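4-alpha-glucanotransferase (Corynebacterium glutamicum, PDB 5B68) is an amylomaltase-type enzyme that joins an N-terminal beta-sandwich domain to a larger domain of the TIM-barrel superfamily. Local coordinates at residues G507-T512 with E548-A553; W533-P538 with G542-E547; A566-G571 with Q596-I601; L602-S607 with H635-K640; R614-V617 with Q623-E626. All coordinates share one frame; numbering follows the deposited sequence.

Contact 1 of 5, residues G507-T512 with E548-A553; sequences GEDLGT and EYRPLA
D509 and R550 face each other from two loops that have little regular hydrogen bonding of their own. The segment 507-512 leaves strand 504-507 and continues after D509 as a poorly ordered loop, where L510 N makes a weak bond back to E508 OE1. Opposite it, 548-553 runs extended through R550 and then folds into an inverse gamma turn centred on L552, closed by a weak bond from A553 N to P551 O, just before strand 553-556 begins. Contact is confined to one pair of side chains arriving from opposite directions: a salt bridge in which D509 OD2 lies 3.3 Å from R550 NH1. D509 OD2 meets the guanidinium at its edge, in plane, while the carboxylate itself stands almost perpendicular, at 85°. A bend in the arginine chain (chi3 80°) carries the guanidinium over the gamma turn, with L552 O 3.1 Å above one of its faces. One water reinforces the pair, donating to D509 OD2 and accepting from R550 NH1 at 2.8 Å; a sulfate, probably from the crystallisation liquor, lies about 4 Å from the R550 side chain. D509 N is also tied to T529 OG1, and L552 to the backbone of G528. The salt bridge joins the loop leaving strand 504-507 to the one entering strand 553-556, with strand 528-531 of the TIM barrel between them.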
# COMPACT_ATOMS: atom_id res chain seq x y z
N GLY A 507 -3.94 -0.52 -9.04
CA GLY A 507 -2.54 -0.79 -8.97
C GLY A 507 -1.86 0.37 -9.58
O GLY A 507 -2.15 0.77 -10.68
N GLU A 508 -0.94 0.92 -8.83
CA GLU A 508 -0.30 2.11 -9.24
C GLU A 508 0.74 1.67 -10.24
O GLU A 508 1.62 0.88 -9.92
CB GLU A 508 0.27 2.80 -8.02
CG GLU A 508 1.63 2.32 -7.61
CD GLU A 508 2.69 3.23 -8.12
OE1 GLU A 508 2.68 3.54 -9.32
OE2 GLU A 508 3.49 3.66 -7.30
N ASP A 509 0.62 2.25 -11.42
CA ASP A 509 0.98 1.73 -12.72
C ASP A 509 2.12 2.46 -13.43
O ASP A 509 2.41 2.21 -14.58
CB ASP A 509 -0.27 1.89 -13.59
CG ASP A 509 -0.36 0.86 -14.66
OD1 ASP A 509 0.68 0.45 -15.20
OD2 ASP A 509 -1.48 0.44 -14.98
N LEU A 510 2.75 3.38 -12.73
CA LEU A 510 3.47 4.46 -13.38
C LEU A 510 4.62 4.07 -14.32
O LEU A 510 4.81 4.71 -15.34
CB LEU A 510 3.89 5.51 -12.34
CG LEU A 510 2.71 6.25 -11.68
CD1 LEU A 510 3.15 7.55 -11.04
CD2 LEU A 510 1.54 6.49 -12.62
N GLY A 511 5.37 3.03 -14.00
CA GLY A 511 6.52 2.64 -14.80
C GLY A 511 6.16 1.99 -16.13
O GLY A 511 5.01 2.08 -16.53
N THR A 512 7.12 1.41 -16.86
CA THR A 512 6.86 0.93 -18.22
C THR A 512 7.25 -0.55 -18.50
O THR A 512 8.09 -0.86 -19.36
CB THR A 512 7.68 1.79 -19.17
OG1 THR A 512 9.06 1.69 -18.77
CG2 THR A 512 7.25 3.21 -19.09
N GLU A 548 -8.32 8.04 -25.71
CA GLU A 548 -7.20 7.08 -25.55
C GLU A 548 -6.92 6.71 -24.10
O GLU A 548 -5.95 6.00 -23.86
CB GLU A 548 -5.90 7.68 -26.13
CG GLU A 548 -5.94 7.83 -27.65
CD GLU A 548 -4.83 8.67 -28.24
OE1 GLU A 548 -4.14 9.45 -27.56
OE2 GLU A 548 -4.69 8.59 -29.48
N TYR A 549 -7.68 7.25 -23.14
CA TYR A 549 -7.52 6.91 -21.75
C TYR A 549 -8.05 5.47 -21.60
O TYR A 549 -9.12 5.09 -22.16
CB TYR A 549 -8.17 7.96 -20.79
CG TYR A 549 -7.32 9.15 -20.46
CD1 TYR A 549 -7.09 10.15 -21.41
CD2 TYR A 549 -6.66 9.25 -19.27
CE1 TYR A 549 -6.28 11.19 -21.12
CE2 TYR A 549 -5.88 10.32 -18.96
CZ TYR A 549 -5.67 11.29 -19.90
OH TYR A 549 -4.83 12.32 -19.63
N ARG A 550 -7.24 4.65 -20.92
CA ARG A 550 -7.53 3.24 -20.66
C ARG A 550 -8.82 3.13 -19.85
O ARG A 550 -8.97 3.81 -18.82
CB ARG A 550 -6.45 2.63 -19.76
CG ARG A 550 -5.31 1.90 -20.40
CD ARG A 550 -4.54 1.16 -19.28
NE ARG A 550 -5.23 -0.09 -18.91
CZ ARG A 550 -4.99 -0.83 -17.81
NH1 ARG A 550 -4.07 -0.46 -16.90
NH2 ARG A 550 -5.67 -1.95 -17.61
N PRO A 551 -9.70 2.25 -20.23
CA PRO A 551 -10.88 2.04 -19.45
C PRO A 551 -10.64 1.39 -18.07
O PRO A 551 -11.28 1.78 -17.11
CB PRO A 551 -11.73 1.11 -20.30
CG PRO A 551 -11.24 1.40 -21.67
CD PRO A 551 -9.79 1.56 -21.52
N LEU A 552 -9.78 0.39 -18.01
CA LEU A 552 -9.62 -0.33 -16.74
C LEU A 552 -8.56 0.41 -15.93
O LEU A 552 -7.43 -0.03 -15.82
CB LEU A 552 -9.28 -1.80 -16.94
CG LEU A 552 -9.35 -2.67 -15.69
CD1 LEU A 552 -10.76 -2.78 -15.15
CD2 LEU A 552 -8.70 -4.04 -16.01
N ALA A 553 -8.97 1.53 -15.39
CA ALA A 553 -8.09 2.48 -14.73
C ALA A 553 -8.83 3.43 -13.80
O ALA A 553 -9.99 3.72 -13.99
CB ALA A 553 -7.31 3.30 -15.74
O HOH W 1 -2.58 1.90 -16.73

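Contact 2 of 5, residues W533-P538 with G542-E547; sequences WFEHSP and GPRRQE. With SO4 (sulfate ion), chain I.
E535 OE2 is gripped twice by R544: by NE at 3.0 Å and, weakly, by NH1 at 3.4 Å. The NE donor comes to the anti side of the carboxylate, whose plane is turned 50° from that of the guanidinium, making this a skewed salt bridge. The bend in the arginine chain (chi3 -70°) sets its far edge on a sulfate, probably from the crystallisation liquor, whose O3 takes bonds from NH1 at 2.7 Å and from NH2 at 2.8 Å. H536 O and P538 CD lie over one face of the same group and E548 O accepts from NH2; together with the glutamate they probably limit its rotation. The backbones also meet, in a single beta bridge between H536 and P543. There S537 N donates to G542 O at 2.9 Å and R544 N to E535 O at 3.2 Å. S537 OG looks elsewhere, to E548 OE1, while E535 OE1 accepts from I531 N. This compact turn belongs to the long connection between strands 528-531 and 553-556; P543 and W533 rest against I601, and H536 stacks on W597, so the turn lies along helix 587-607.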
# COMPACT_ATOMS: atom_id res chain seq x y z
N TRP A 533 -1.30 14.85 -16.00
CA TRP A 533 -0.07 15.62 -16.32
C TRP A 533 1.05 14.75 -16.91
O TRP A 533 1.91 15.26 -17.62
CB TRP A 533 0.47 16.35 -15.10
CG TRP A 533 -0.38 17.32 -14.46
CD1 TRP A 533 -0.82 17.29 -13.17
CD2 TRP A 533 -0.96 18.49 -15.05
NE1 TRP A 533 -1.59 18.37 -12.90
CE2 TRP A 533 -1.72 19.13 -14.04
CE3 TRP A 533 -0.90 19.07 -16.32
CZ2 TRP A 533 -2.41 20.32 -14.26
CZ3 TRP A 533 -1.62 20.24 -16.56
CH2 TRP A 533 -2.36 20.85 -15.54
N PHE A 534 1.01 13.43 -16.65
CA PHE A 534 2.02 12.50 -17.19
C PHE A 534 1.63 11.78 -18.43
O PHE A 534 2.44 11.04 -18.98
CB PHE A 534 2.39 11.45 -16.12
CG PHE A 534 2.80 12.04 -14.81
CD1 PHE A 534 3.56 13.19 -14.73
CD2 PHE A 534 2.48 11.38 -13.62
CE1 PHE A 534 3.94 13.71 -13.50
CE2 PHE A 534 2.87 11.89 -12.37
CZ PHE A 534 3.62 13.06 -12.31
N GLU A 535 0.41 11.93 -18.94
CA GLU A 535 -0.06 11.02 -19.97
C GLU A 535 0.27 11.50 -21.37
O GLU A 535 -0.01 12.67 -21.70
CB GLU A 535 -1.58 10.87 -19.90
CG GLU A 535 -2.15 10.10 -18.70
CD GLU A 535 -1.50 8.73 -18.48
OE1 GLU A 535 -1.14 8.40 -17.31
OE2 GLU A 535 -1.37 8.02 -19.49
N HIS A 536 0.81 10.59 -22.20
CA HIS A 536 1.23 10.89 -23.54
C HIS A 536 0.39 10.01 -24.37
O HIS A 536 -0.05 8.95 -23.91
CB HIS A 536 2.76 10.57 -23.74
CG HIS A 536 3.67 11.51 -23.03
ND1 HIS A 536 4.30 12.55 -23.68
CD2 HIS A 536 4.12 11.52 -21.76
CE1 HIS A 536 5.05 13.20 -22.81
NE2 HIS A 536 4.97 12.60 -21.63
N SER A 537 0.11 10.46 -25.59
CA SER A 537 -0.67 9.69 -26.51
C SER A 537 0.15 8.46 -26.94
O SER A 537 1.31 8.60 -27.27
CB SER A 537 -0.96 10.57 -27.73
OG SER A 537 -1.80 9.97 -28.68
N PRO A 538 -0.44 7.27 -26.92
CA PRO A 538 0.29 6.22 -27.61
C PRO A 538 0.43 6.53 -29.10
O PRO A 538 1.46 6.20 -29.67
CB PRO A 538 -0.59 5.00 -27.42
CG PRO A 538 -1.97 5.56 -27.35
CD PRO A 538 -1.84 6.88 -26.65
N GLY A 542 2.69 14.19 -28.07
CA GLY A 542 1.97 15.08 -27.19
C GLY A 542 0.97 14.38 -26.28
O GLY A 542 0.99 13.14 -26.13
N PRO A 543 0.07 15.17 -25.66
CA PRO A 543 -0.75 14.58 -24.61
C PRO A 543 -1.73 13.54 -25.10
O PRO A 543 -2.22 13.59 -26.24
CB PRO A 543 -1.49 15.79 -24.02
CG PRO A 543 -0.63 16.99 -24.36
CD PRO A 543 -0.18 16.62 -25.78
N ARG A 544 -2.09 12.65 -24.19
CA ARG A 544 -3.08 11.65 -24.48
C ARG A 544 -4.48 12.23 -24.79
O ARG A 544 -4.99 13.06 -24.03
CB ARG A 544 -3.20 10.68 -23.29
CG ARG A 544 -4.02 9.43 -23.62
CD ARG A 544 -4.09 8.51 -22.39
NE ARG A 544 -2.76 7.91 -22.14
CZ ARG A 544 -2.32 6.78 -22.69
NH1 ARG A 544 -1.07 6.37 -22.40
NH2 ARG A 544 -3.07 6.04 -23.48
N ARG A 545 -5.11 11.76 -25.84
CA ARG A 545 -6.47 12.25 -26.17
C ARG A 545 -7.51 11.62 -25.23
O ARG A 545 -7.33 10.49 -24.69
CB ARG A 545 -6.86 11.92 -27.61
CG ARG A 545 -5.93 12.51 -28.71
CD ARG A 545 -6.37 11.99 -30.07
NE ARG A 545 -7.60 12.65 -30.52
CZ ARG A 545 -7.61 13.87 -31.08
NH1 ARG A 545 -8.77 14.41 -31.46
NH2 ARG A 545 -6.46 14.58 -31.22
N GLN A 546 -8.63 12.29 -25.10
CA GLN A 546 -9.67 11.78 -24.21
C GLN A 546 -9.99 10.34 -24.45
O GLN A 546 -10.11 9.52 -23.49
CB GLN A 546 -10.94 12.61 -24.32
CG GLN A 546 -12.03 12.23 -23.35
CD GLN A 546 -13.13 13.24 -23.42
OE1 GLN A 546 -13.87 13.29 -24.41
NE2 GLN A 546 -13.24 14.06 -22.40
N GLU A 547 -10.22 10.01 -25.73
CA GLU A 547 -10.63 8.68 -26.10
C GLU A 547 -9.52 7.62 -25.95
O GLU A 547 -9.81 6.45 -25.97
CB GLU A 547 -11.17 8.64 -27.52
CG GLU A 547 -10.17 9.00 -28.63
CD GLU A 547 -10.07 10.47 -28.94
OE1 GLU A 547 -9.58 10.78 -30.06
OE2 GLU A 547 -10.39 11.33 -28.06
S SO4 I . -1.15 2.85 -23.85
O1 SO4 I . -2.54 2.49 -23.47
O2 SO4 I . -0.71 2.06 -25.04
O3 SO4 I . -1.01 4.29 -24.19
O4 SO4 I . -0.32 2.62 -22.65

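Contact 3 of 5, residues A566-G571 with Q596-I601; sequences AGYLEG and QWQAEI
Q598 reaches from helix 587-607 to Y568 and L569 at the end of helix 565-569, which closes in a Schellman motif with G571, at positive phi, as its C-prime residue. The side chain starts with CG anti to its own carbonyl carbon (chi1 -71°) and then runs extended, long enough to bridge backbones whose nearest CA atoms, those of L569 and Q598, are 7.8 Å apart. Its NE2 donates to Y568 O at 3.0 Å, from above the carbonyl plane. G571 N, the Schellman donor, reaches that oxygen from the opposite face, and the carbonyl is therefore held between the helix's own closing bond and a donor from helix 587-607. The tyrosine ring swings back beside its carbonyl carbon (chi1 -164°), which brings CD1 within 3.6 Å of Q598 NE2, with ring and amide planes 36° apart. The amide is held at both ends: NE2 also donates to D594 OD1 of its own helix, and R624 NH1 from the following loop donates to OE1. With so many partners its orientation is well determined, and this buried polar group is satisfied. On its other branch the amide meets only carbon from the shorter helix, L569 CD2 approaching Q598 OE1 to 3.5 Å.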
# COMPACT_ATOMS: atom_id res chain seq x y z
N ALA A 566 -4.08 24.13 -8.80
CA ALA A 566 -4.00 25.60 -8.77
C ALA A 566 -2.53 26.05 -8.74
O ALA A 566 -2.16 27.06 -9.34
CB ALA A 566 -4.74 26.21 -7.62
N GLY A 567 -1.71 25.31 -8.00
CA GLY A 567 -0.24 25.55 -7.98
C GLY A 567 0.47 25.12 -9.24
O GLY A 567 1.30 25.88 -9.79
N TYR A 568 0.09 23.95 -9.75
CA TYR A 568 0.67 23.38 -10.93
C TYR A 568 0.44 24.30 -12.15
O TYR A 568 1.34 24.54 -12.90
CB TYR A 568 0.08 22.01 -11.21
CG TYR A 568 0.86 21.20 -12.15
CD1 TYR A 568 0.86 21.46 -13.51
CD2 TYR A 568 1.69 20.16 -11.70
CE1 TYR A 568 1.59 20.71 -14.39
CE2 TYR A 568 2.42 19.39 -12.59
CZ TYR A 568 2.38 19.68 -13.93
OH TYR A 568 3.10 18.94 -14.86
N LEU A 569 -0.78 24.78 -12.34
CA LEU A 569 -1.07 25.77 -13.40
C LEU A 569 -0.15 27.00 -13.37
O LEU A 569 0.15 27.55 -14.43
CB LEU A 569 -2.55 26.23 -13.33
CG LEU A 569 -3.56 25.19 -13.84
CD1 LEU A 569 -5.01 25.44 -13.39
CD2 LEU A 569 -3.51 25.01 -15.35
N GLU A 570 0.28 27.41 -12.17
CA GLU A 570 1.06 28.62 -12.00
C GLU A 570 2.58 28.35 -11.88
O GLU A 570 3.33 29.22 -11.45
CB GLU A 570 0.46 29.48 -10.83
CG GLU A 570 -0.79 30.25 -11.27
CD GLU A 570 -1.86 30.43 -10.18
OE1 GLU A 570 -1.54 31.12 -9.18
OE2 GLU A 570 -3.03 29.90 -10.34
N GLY A 571 3.01 27.16 -12.31
CA GLY A 571 4.39 26.71 -12.22
C GLY A 571 4.96 26.29 -10.87
O GLY A 571 6.15 26.14 -10.77
N GLN A 596 4.54 24.99 -22.37
CA GLN A 596 4.26 24.34 -23.64
C GLN A 596 3.47 23.04 -23.51
O GLN A 596 2.56 22.75 -24.29
CB GLN A 596 5.59 24.06 -24.40
CG GLN A 596 5.54 23.25 -25.71
CD GLN A 596 4.74 23.86 -26.84
OE1 GLN A 596 4.14 23.16 -27.65
NE2 GLN A 596 4.76 25.14 -26.92
N TRP A 597 3.89 22.22 -22.56
CA TRP A 597 3.18 20.95 -22.29
C TRP A 597 1.73 21.23 -21.82
O TRP A 597 0.79 20.61 -22.34
CB TRP A 597 3.96 20.22 -21.17
CG TRP A 597 3.36 18.89 -20.70
CD1 TRP A 597 3.02 18.55 -19.43
CD2 TRP A 597 3.06 17.77 -21.51
NE1 TRP A 597 2.51 17.29 -19.40
CE2 TRP A 597 2.51 16.78 -20.66
CE3 TRP A 597 3.20 17.49 -22.88
CZ2 TRP A 597 2.11 15.54 -21.12
CZ3 TRP A 597 2.82 16.24 -23.35
CH2 TRP A 597 2.29 15.26 -22.43
N GLN A 598 1.58 22.14 -20.87
CA GLN A 598 0.23 22.62 -20.41
C GLN A 598 -0.63 23.08 -21.60
O GLN A 598 -1.80 22.68 -21.75
CB GLN A 598 0.35 23.70 -19.37
CG GLN A 598 0.85 23.18 -18.02
CD GLN A 598 0.63 24.10 -16.86
OE1 GLN A 598 -0.33 24.87 -16.78
NE2 GLN A 598 1.54 24.02 -15.89
N ALA A 599 -0.03 23.81 -22.52
CA ALA A 599 -0.79 24.33 -23.65
C ALA A 599 -1.29 23.25 -24.48
O ALA A 599 -2.45 23.23 -24.88
CB ALA A 599 0.09 25.31 -24.49
N GLU A 600 -0.42 22.29 -24.75
CA GLU A 600 -0.78 21.14 -25.53
C GLU A 600 -1.94 20.35 -24.90
O GLU A 600 -2.82 19.81 -25.63
CB GLU A 600 0.45 20.23 -25.75
CG GLU A 600 1.39 20.75 -26.85
CD GLU A 600 2.66 19.91 -27.00
OE1 GLU A 600 2.51 18.71 -27.25
OE2 GLU A 600 3.77 20.49 -26.92
N ILE A 601 -1.90 20.24 -23.56
CA ILE A 601 -2.98 19.52 -22.84
C ILE A 601 -4.31 20.30 -22.94
O ILE A 601 -5.37 19.69 -23.19
CB ILE A 601 -2.62 19.35 -21.34
CG1 ILE A 601 -1.50 18.30 -21.20
CG2 ILE A 601 -3.85 18.91 -20.53
CD1 ILE A 601 -0.98 18.17 -19.77

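Contact 4 of 5, residues L602-S607 with H635-K640; sequences LDVAAS and HTFVAK
F637 packs its ring against V604 and A605 where two helices, 587-607 and 627-639, come together, a plain case of helix-helix packing through an aromatic side chain and small partners. V604 CG1 meets the far end of the ring, 3.7 Å from F637 CZ, while the near side touches the helix backbone itself: F637 CD1 lies 3.7 Å from A605 CA and 4.1 Å from A605 CB. The small A605 is consistent with the close approach of the chains, its CA being 5.8 Å from the CA of F637. The ring gets there because F637 CG stands anti to the backbone N (chi1 177°), and the valine offers CG1 by the same kind of turn (chi1 152°). No hydrogen bond crosses the interface, and its side-chain contacts are apolar. A step outward, L602 extends the packing to L630 and L634 of the second helix, and D603 OD1 holds Y616 N in the loop that follows the first. F637 O, near the end of its helix, is taken by Q546 NE2 from the connection before strand 553-556. That connection also adds an aromatic neighbour, with Y549 CE1 packed against F637 CE2.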
# COMPACT_ATOMS: atom_id res chain seq x y z
N LEU A 602 -4.22 21.61 -22.77
CA LEU A 602 -5.40 22.46 -22.85
C LEU A 602 -5.98 22.40 -24.27
O LEU A 602 -7.21 22.40 -24.44
CB LEU A 602 -5.05 23.90 -22.44
CG LEU A 602 -4.63 24.06 -20.95
CD1 LEU A 602 -4.02 25.43 -20.72
CD2 LEU A 602 -5.76 23.82 -19.95
N ASP A 603 -5.11 22.36 -25.30
CA ASP A 603 -5.59 22.12 -26.67
C ASP A 603 -6.27 20.80 -26.84
O ASP A 603 -7.28 20.67 -27.56
CB ASP A 603 -4.45 22.27 -27.70
CG ASP A 603 -4.07 23.73 -27.96
OD1 ASP A 603 -4.83 24.66 -27.56
OD2 ASP A 603 -2.94 23.91 -28.47
N VAL A 604 -5.73 19.76 -26.19
CA VAL A 604 -6.39 18.44 -26.31
C VAL A 604 -7.74 18.45 -25.61
O VAL A 604 -8.68 17.83 -26.07
CB VAL A 604 -5.43 17.30 -25.83
CG1 VAL A 604 -6.17 16.12 -25.30
CG2 VAL A 604 -4.48 16.92 -26.98
N ALA A 605 -7.80 19.14 -24.46
CA ALA A 605 -9.07 19.30 -23.72
C ALA A 605 -10.14 20.02 -24.56
O ALA A 605 -11.31 19.61 -24.63
CB ALA A 605 -8.81 20.01 -22.39
N ALA A 606 -9.69 21.03 -25.27
CA ALA A 606 -10.55 21.76 -26.17
C ALA A 606 -11.02 20.92 -27.34
O ALA A 606 -12.15 21.10 -27.77
CB ALA A 606 -9.87 23.07 -26.62
N SER A 607 -10.21 19.98 -27.87
CA SER A 607 -10.70 19.07 -28.91
C SER A 607 -11.78 18.16 -28.42
O SER A 607 -12.60 17.64 -29.18
CB SER A 607 -9.55 18.21 -29.46
OG SER A 607 -8.63 19.06 -30.11
N HIS A 635 -11.24 18.96 -15.22
CA HIS A 635 -12.05 17.97 -14.56
C HIS A 635 -13.11 17.38 -15.47
O HIS A 635 -13.38 16.19 -15.45
CB HIS A 635 -12.63 18.54 -13.27
CG HIS A 635 -11.61 18.68 -12.19
ND1 HIS A 635 -11.38 17.67 -11.26
CD2 HIS A 635 -10.67 19.62 -11.96
CE1 HIS A 635 -10.39 18.03 -10.47
NE2 HIS A 635 -9.95 19.22 -10.86
N THR A 636 -13.70 18.23 -16.31
CA THR A 636 -14.61 17.75 -17.33
C THR A 636 -13.94 16.77 -18.31
O THR A 636 -14.56 15.71 -18.73
CB THR A 636 -15.23 18.97 -18.12
OG1 THR A 636 -16.02 19.76 -17.20
CG2 THR A 636 -16.11 18.47 -19.16
N PHE A 637 -12.75 17.14 -18.74
CA PHE A 637 -11.94 16.33 -19.67
C PHE A 637 -11.74 14.90 -19.08
O PHE A 637 -12.05 13.94 -19.70
CB PHE A 637 -10.62 17.00 -19.89
CG PHE A 637 -9.68 16.22 -20.76
CD1 PHE A 637 -9.90 16.10 -22.12
CD2 PHE A 637 -8.57 15.57 -20.22
CE1 PHE A 637 -9.07 15.36 -22.95
CE2 PHE A 637 -7.73 14.82 -21.06
CZ PHE A 637 -7.96 14.74 -22.42
N VAL A 638 -11.36 14.86 -17.81
CA VAL A 638 -11.16 13.57 -17.09
C VAL A 638 -12.48 12.83 -16.90
O VAL A 638 -12.55 11.63 -17.19
CB VAL A 638 -10.46 13.84 -15.77
CG1 VAL A 638 -10.66 12.72 -14.76
CG2 VAL A 638 -8.99 14.10 -16.03
N ALA A 639 -13.54 13.56 -16.53
CA ALA A 639 -14.84 12.94 -16.24
C ALA A 639 -15.41 12.20 -17.47
O ALA A 639 -16.11 11.19 -17.33
CB ALA A 639 -15.87 13.99 -15.72
N LYS A 640 -15.13 12.73 -18.67
CA LYS A 640 -15.69 12.16 -19.91
C LYS A 640 -14.74 11.23 -20.62
O LYS A 640 -15.05 10.78 -21.75
CB LYS A 640 -16.25 13.25 -20.85
CG LYS A 640 -17.41 14.12 -20.27
CD LYS A 640 -18.50 13.32 -19.56
CE LYS A 640 -19.74 14.16 -19.30
NZ LYS A 640 -20.22 13.94 -17.91

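Contact 5 of 5, residues R614-V617 with Q623-E626; sequences REYV and QRGE
R614 and Y616 present two flat groups to a single carbonyl, that of R624. Its oxygen stands 3.7 Å above the centre of the R614 guanidinium, and G625 N lies over the same face. The tyrosine takes the oxygen at its edge instead, R624 O lying in the ring plane, 3.5 Å from Y616 CE2. One face of that ring is covered by R614 CB, and a water sits at its edge. The water donates to Y616 OH and to R624 O, both at 2.7 Å, and so joins two parts of one loop where no direct hydrogen bond does. An extended chain carries the R614 guanidinium out alongside the tyrosine to lie against the 623-625 backbone. R624 meets the ring only with its aliphatic root, CB being 4.0 Å from Y616 CD2, before bending at chi3 (-49°), with R624 NE bonded to R621 O and the guanidinium leading on toward helix 587-607. G625 has backbone angles (phi 128°, psi 170°) that a side chain would hinder, and its N and CA approach the R614 guanidinium. Y616 OH is also bonded to P612 O, which anchors the ring's hydroxyl. Binding here is therefore indirect: a bridging water does the hydrogen bonding, while the carbonyl over the guanidinium face probably adds a modest electrostatic attraction without a directed bond.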
# COMPACT_ATOMS: atom_id res chain seq x y z
N ARG A 614 -9.22 28.10 -27.46
CA ARG A 614 -8.47 29.33 -27.53
C ARG A 614 -7.19 29.27 -28.31
O ARG A 614 -6.56 30.29 -28.52
CB ARG A 614 -8.13 29.81 -26.14
CG ARG A 614 -9.32 30.08 -25.28
CD ARG A 614 -8.90 30.78 -24.03
NE ARG A 614 -9.98 30.83 -23.08
CZ ARG A 614 -10.13 31.82 -22.22
NH1 ARG A 614 -9.26 32.82 -22.22
NH2 ARG A 614 -11.14 31.82 -21.38
N GLU A 615 -6.75 28.08 -28.70
CA GLU A 615 -5.40 27.92 -29.24
C GLU A 615 -4.39 28.37 -28.19
O GLU A 615 -3.86 29.45 -28.24
CB GLU A 615 -5.24 28.66 -30.56
CG GLU A 615 -6.18 28.17 -31.64
CD GLU A 615 -5.96 26.72 -32.02
OE1 GLU A 615 -6.83 26.13 -32.67
OE2 GLU A 615 -4.91 26.16 -31.66
N TYR A 616 -4.23 27.53 -27.18
CA TYR A 616 -3.41 27.79 -26.01
C TYR A 616 -1.90 27.95 -26.24
O TYR A 616 -1.26 28.66 -25.52
CB TYR A 616 -3.71 26.75 -24.91
CG TYR A 616 -5.14 26.83 -24.44
CD1 TYR A 616 -6.14 26.13 -25.07
CD2 TYR A 616 -5.49 27.63 -23.37
CE1 TYR A 616 -7.45 26.21 -24.64
CE2 TYR A 616 -6.79 27.71 -22.94
CZ TYR A 616 -7.76 27.00 -23.58
OH TYR A 616 -9.05 27.09 -23.16
N VAL A 617 -1.35 27.24 -27.20
CA VAL A 617 0.09 27.35 -27.51
C VAL A 617 0.30 28.75 -28.03
O VAL A 617 -0.24 29.10 -29.07
CB VAL A 617 0.55 26.32 -28.58
CG1 VAL A 617 2.02 26.53 -28.98
CG2 VAL A 617 0.33 24.87 -28.11
N GLN A 623 -2.97 34.32 -19.34
CA GLN A 623 -3.95 34.57 -20.38
C GLN A 623 -4.80 33.37 -20.82
O GLN A 623 -5.37 33.40 -21.88
CB GLN A 623 -3.25 35.14 -21.61
CG GLN A 623 -2.63 36.51 -21.39
CD GLN A 623 -1.73 36.94 -22.54
OE1 GLN A 623 -1.60 36.25 -23.54
NE2 GLN A 623 -1.10 38.10 -22.38
N ARG A 624 -4.85 32.29 -20.03
CA ARG A 624 -5.47 31.01 -20.47
C ARG A 624 -6.89 30.80 -19.88
O ARG A 624 -7.58 29.86 -20.25
CB ARG A 624 -4.55 29.82 -20.10
CG ARG A 624 -3.18 29.90 -20.78
CD ARG A 624 -2.11 28.91 -20.28
NE ARG A 624 -2.04 28.93 -18.82
CZ ARG A 624 -1.57 27.92 -18.07
NH1 ARG A 624 -1.10 26.82 -18.62
NH2 ARG A 624 -1.55 28.04 -16.78
N GLY A 625 -7.31 31.72 -19.01
CA GLY A 625 -8.61 31.66 -18.35
C GLY A 625 -8.40 31.80 -16.87
O GLY A 625 -7.27 31.68 -16.39
N GLU A 626 -9.49 31.98 -16.15
CA GLU A 626 -9.48 32.04 -14.71
C GLU A 626 -9.18 30.67 -14.12
O GLU A 626 -9.46 29.67 -14.74
CB GLU A 626 -10.85 32.46 -14.21
CG GLU A 626 -11.33 33.78 -14.74
CD GLU A 626 -11.08 34.87 -13.74
OE1 GLU A 626 -9.91 35.24 -13.56
OE2 GLU A 626 -12.06 35.34 -13.12
O HOH W 2 -9.79 28.64 -21.11

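The five contacts move from the barrel strands outward to a helical layer. Contact 1 is a surface salt bridge between barrel loops, one of them in the connection from strand 528-531 to strand 553-556; contact 2, partly buried, folds that same connection on itself by backbone bonds and an ion pair. Contacts 3 and 4 are buried and share helix 587-607, yet differ sharply: a glutamine amide capturing a helix-end carbonyl in one, hydrocarbon packing in the other. Contact 5, farthest from the centre of the chain and partly exposed, relies on water, but is joined to contact 3 by an arginine-glutamine bond. Contact 2 touches contacts 1, 3 and 4, linking the barrel connections to the helices.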